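Local coordinates for protein phenol hydroxylase component phN (Pseudomonas stutzeri, PDB 3U52) that probably hydroxylates phenol and related aromatic compounds with molecular oxygen at a carboxylate-bridged diiron centre, as the large subunit of a multicomponent bacterial monooxygenase, at residues V169-V174 and A345-T350. Sequence-based numbering, arbitrary orientation.
With XE (xenon), chain R.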
ATOM      1  N   VAL A 169      34.658   9.074  -5.510  1.00 22.30           N
ATOM      2  CA  VAL A 169      34.642   8.981  -6.968  1.00 23.04           C
ATOM      3  C   VAL A 169      34.683  10.322  -7.673  1.00 22.56           C
ATOM      4  O   VAL A 169      33.964  11.249  -7.320  1.00 21.94           O
ATOM      5  CB  VAL A 169      33.423   8.153  -7.493  1.00 22.61           C
ATOM      6  CG1 VAL A 169      33.381   8.158  -8.996  1.00 24.29           C
ATOM      7  CG2 VAL A 169      33.488   6.705  -7.003  1.00 22.84           C
ATOM      8  N   TRP A 170      35.500  10.387  -8.722  1.00 21.83           N
ATOM      9  CA  TRP A 170      35.772  11.630  -9.417  1.00 22.51           C
ATOM     10  C   TRP A 170      34.515  12.446  -9.712  1.00 22.01           C
ATOM     11  O   TRP A 170      34.405  13.577  -9.246  1.00 21.65           O
ATOM     12  CB  TRP A 170      36.695  11.398 -10.662  1.00 22.77           C
ATOM     13  CG  TRP A 170      36.044  10.611 -11.783  1.00 25.29           C
ATOM     14  CD1 TRP A 170      35.929   9.236 -11.884  1.00 23.54           C
ATOM     15  CD2 TRP A 170      35.419  11.162 -12.962  1.00 26.54           C
ATOM     16  NE1 TRP A 170      35.226   8.900 -13.041  1.00 23.59           N
ATOM     17  CE2 TRP A 170      34.904  10.060 -13.723  1.00 27.23           C
ATOM     18  CE3 TRP A 170      35.195  12.476 -13.433  1.00 28.54           C
ATOM     19  CZ2 TRP A 170      34.205  10.251 -14.951  1.00 23.86           C
ATOM     20  CZ3 TRP A 170      34.500  12.658 -14.677  1.00 23.06           C
ATOM     21  CH2 TRP A 170      34.038  11.556 -15.420  1.00 22.23           C
ATOM     22  N   TYR A 171      33.539  11.882 -10.425  1.00 20.83           N
ATOM     23  CA  TYR A 171      32.406  12.689 -10.922  1.00 20.41           C
ATOM     24  C   TYR A 171      31.380  13.061  -9.803  1.00 19.74           C
ATOM     25  O   TYR A 171      30.631  14.022  -9.898  1.00 18.92           O
ATOM     26  CB  TYR A 171      31.744  11.947 -12.109  1.00 21.18           C
ATOM     27  CG  TYR A 171      30.825  10.798 -11.688  1.00 22.75           C
ATOM     28  CD1 TYR A 171      29.480  11.059 -11.425  1.00 25.59           C
ATOM     29  CD2 TYR A 171      31.286   9.494 -11.555  1.00 21.61           C
ATOM     30  CE1 TYR A 171      28.629  10.080 -11.025  1.00 26.49           C
ATOM     31  CE2 TYR A 171      30.429   8.474 -11.148  1.00 24.29           C
ATOM     32  CZ  TYR A 171      29.077   8.801 -10.881  1.00 27.02           C
ATOM     33  OH  TYR A 171      28.114   7.912 -10.449  1.00 26.34           O
ATOM     34  N   LEU A 172      31.353  12.264  -8.740  1.00 19.21           N
ATOM     35  CA  LEU A 172      30.528  12.557  -7.553  1.00 17.77           C
ATOM     36  C   LEU A 172      31.073  13.690  -6.683  1.00 18.64           C
ATOM     37  O   LEU A 172      30.354  14.194  -5.812  1.00 16.88           O
ATOM     38  CB  LEU A 172      30.362  11.270  -6.698  1.00 18.35           C
ATOM     39  CG  LEU A 172      29.671  10.159  -7.519  1.00 18.23           C
ATOM     40  CD1 LEU A 172      29.680   8.819  -6.782  1.00 18.85           C
ATOM     41  CD2 LEU A 172      28.225  10.603  -7.797  1.00 15.76           C
ATOM     42  N   SER A 173      32.314  14.123  -6.906  1.00 17.93           N
ATOM     43  CA  SER A 173      32.744  15.380  -6.262  1.00 19.39           C
ATOM     44  C   SER A 173      31.964  16.636  -6.735  1.00 18.68           C
ATOM     45  O   SER A 173      31.968  17.648  -6.035  1.00 18.60           O
ATOM     46  CB  SER A 173      34.258  15.608  -6.389  1.00 19.38           C
ATOM     47  OG  SER A 173      34.551  16.214  -7.682  1.00 22.01           O
ATOM     48  N   VAL A 174      31.329  16.577  -7.921  1.00 18.66           N
ATOM     49  CA  VAL A 174      30.415  17.632  -8.413  1.00 18.24           C
ATOM     50  C   VAL A 174      29.230  17.859  -7.464  1.00 18.44           C
ATOM     51  O   VAL A 174      29.107  18.965  -6.900  1.00 18.61           O
ATOM     52  CB  VAL A 174      29.968  17.356  -9.871  1.00 17.85           C
ATOM     53  CG1 VAL A 174      29.201  18.484 -10.422  1.00 20.24           C
ATOM     54  CG2 VAL A 174      31.207  17.025 -10.766  1.00 17.69           C
ATOM     55  N   ALA A 345      35.983   4.164 -15.294  1.00 22.62           N
ATOM     56  CA  ALA A 345      36.194   4.675 -13.951  1.00 24.09           C
ATOM     57  C   ALA A 345      34.936   5.238 -13.298  1.00 23.74           C
ATOM     58  O   ALA A 345      35.037   6.116 -12.450  1.00 25.15           O
ATOM     59  CB  ALA A 345      37.258   5.739 -13.962  1.00 24.74           C
ATOM     60  N   THR A 346      33.771   4.751 -13.711  1.00 24.04           N
ATOM     61  CA  THR A 346      32.465   5.132 -13.131  1.00 22.65           C
ATOM     62  C   THR A 346      31.707   3.844 -12.713  1.00 21.96           C
ATOM     63  O   THR A 346      32.049   2.746 -13.131  1.00 20.40           O
ATOM     64  CB  THR A 346      31.567   5.908 -14.157  1.00 22.04           C
ATOM     65  OG1 THR A 346      31.295   5.033 -15.270  1.00 25.78           O
ATOM     66  CG2 THR A 346      32.280   7.184 -14.695  1.00 24.01           C
ATOM     67  N   ASN A 347      30.668   4.003 -11.893  1.00 20.33           N
ATOM     68  CA  ASN A 347      29.887   2.893 -11.362  1.00 20.89           C
ATOM     69  C   ASN A 347      28.611   2.702 -12.175  1.00 21.83           C
ATOM     70  O   ASN A 347      27.656   2.093 -11.697  1.00 24.66           O
ATOM     71  CB  ASN A 347      29.532   3.175  -9.881  1.00 21.36           C
ATOM     72  CG  ASN A 347      28.663   4.420  -9.711  1.00 23.69           C
ATOM     73  OD1 ASN A 347      29.009   5.514 -10.178  1.00 26.80           O
ATOM     74  ND2 ASN A 347      27.531   4.270  -8.994  1.00 27.95           N
ATOM     75  N   PHE A 348      28.568   3.268 -13.377  1.00 20.93           N
ATOM     76  CA  PHE A 348      27.501   3.044 -14.341  1.00 21.25           C
ATOM     77  C   PHE A 348      28.058   2.856 -15.754  1.00 20.75           C
ATOM     78  O   PHE A 348      29.189   3.245 -16.057  1.00 20.09           O
ATOM     79  CB  PHE A 348      26.367   4.105 -14.296  1.00 21.16           C
ATOM     80  CG  PHE A 348      26.804   5.516 -14.658  1.00 22.70           C
ATOM     81  CD1 PHE A 348      26.886   5.914 -15.987  1.00 20.25           C
ATOM     82  CD2 PHE A 348      27.185   6.404 -13.674  1.00 24.22           C
ATOM     83  CE1 PHE A 348      27.300   7.248 -16.323  1.00 26.36           C
ATOM     84  CE2 PHE A 348      27.605   7.711 -13.970  1.00 25.77           C
ATOM     85  CZ  PHE A 348      27.666   8.147 -15.291  1.00 27.80           C
ATOM     86  N   HIS A 349      27.244   2.247 -16.600  1.00 19.90           N
ATOM     87  CA  HIS A 349      27.593   2.011 -18.014  1.00 21.53           C
ATOM     88  C   HIS A 349      27.191   3.137 -18.962  1.00 20.88           C
ATOM     89  O   HIS A 349      26.292   3.929 -18.659  1.00 21.26           O
ATOM     90  CB  HIS A 349      26.878   0.738 -18.512  1.00 21.38           C
ATOM     91  CG  HIS A 349      27.090  -0.452 -17.622  1.00 21.20           C
ATOM     92  ND1 HIS A 349      28.331  -0.934 -17.314  1.00 18.62           N
ATOM     93  CD2 HIS A 349      26.207  -1.248 -16.969  1.00 22.84           C
ATOM     94  CE1 HIS A 349      28.218  -1.990 -16.527  1.00 22.91           C
ATOM     95  NE2 HIS A 349      26.934  -2.196 -16.292  1.00 19.30           N
ATOM     96  N   THR A 350      27.851   3.212 -20.120  1.00 20.77           N
ATOM     97  CA  THR A 350      27.429   4.112 -21.187  1.00 20.14           C
ATOM     98  C   THR A 350      27.446   3.275 -22.466  1.00 20.13           C
ATOM     99  O   THR A 350      27.825   2.121 -22.430  1.00 19.36           O
ATOM    100  CB  THR A 350      28.398   5.321 -21.374  1.00 21.24           C
ATOM    101  OG1 THR A 350      29.647   4.809 -21.806  1.00 22.31           O
ATOM    102  CG2 THR A 350      28.621   6.171 -20.027  1.00 21.48           C
TER
HETATM  103 XE    XE R 523      38.354  10.348 -15.018  1.00 32.36          XE
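V169 brings CG1 to 4.3 Å from A345 O, a loose touch in a wholly buried contact. The contact joins the turn that leads into helix 173-184, in the mainly helical hydroxylase fold, to the loop between helices 331-342 and 355-364. W170 comes next. Its NE1 donates to A345 O at 2.9 Å. The bond is bent, 135° at the hydrogen, and the donor stands above the carbonyl plane, although the oxygen lies close to the plane of the indole. T346 CG2 packs obliquely against CZ2 of W170 at 3.6 Å. Xenon sits over the centre of one indole face, in a pocket shared with Y342 and P396; Y171 CB lies on the opposite face. With an alanine in place of W170, A345 O would probably lose its indole donor and the xenon pocket its flat wall. Y171 points its CB toward the loop, and with CG between the backbone N and the carbonyl carbon (chi1 78°) its ring stands beside F348, which turns an edge to its face in an offset edge-to-face pair, planes at 84°. F339 of helix 331-342 meets the rings of W170, Y171 and F348. N347 ND2 hydrogen-bonds to G158 O, which helps fix the amide. The ring of Y171 lies nearly coplanar with that amide, and its OH donates to a lone pair of N347 OD1 at 2.6 Å.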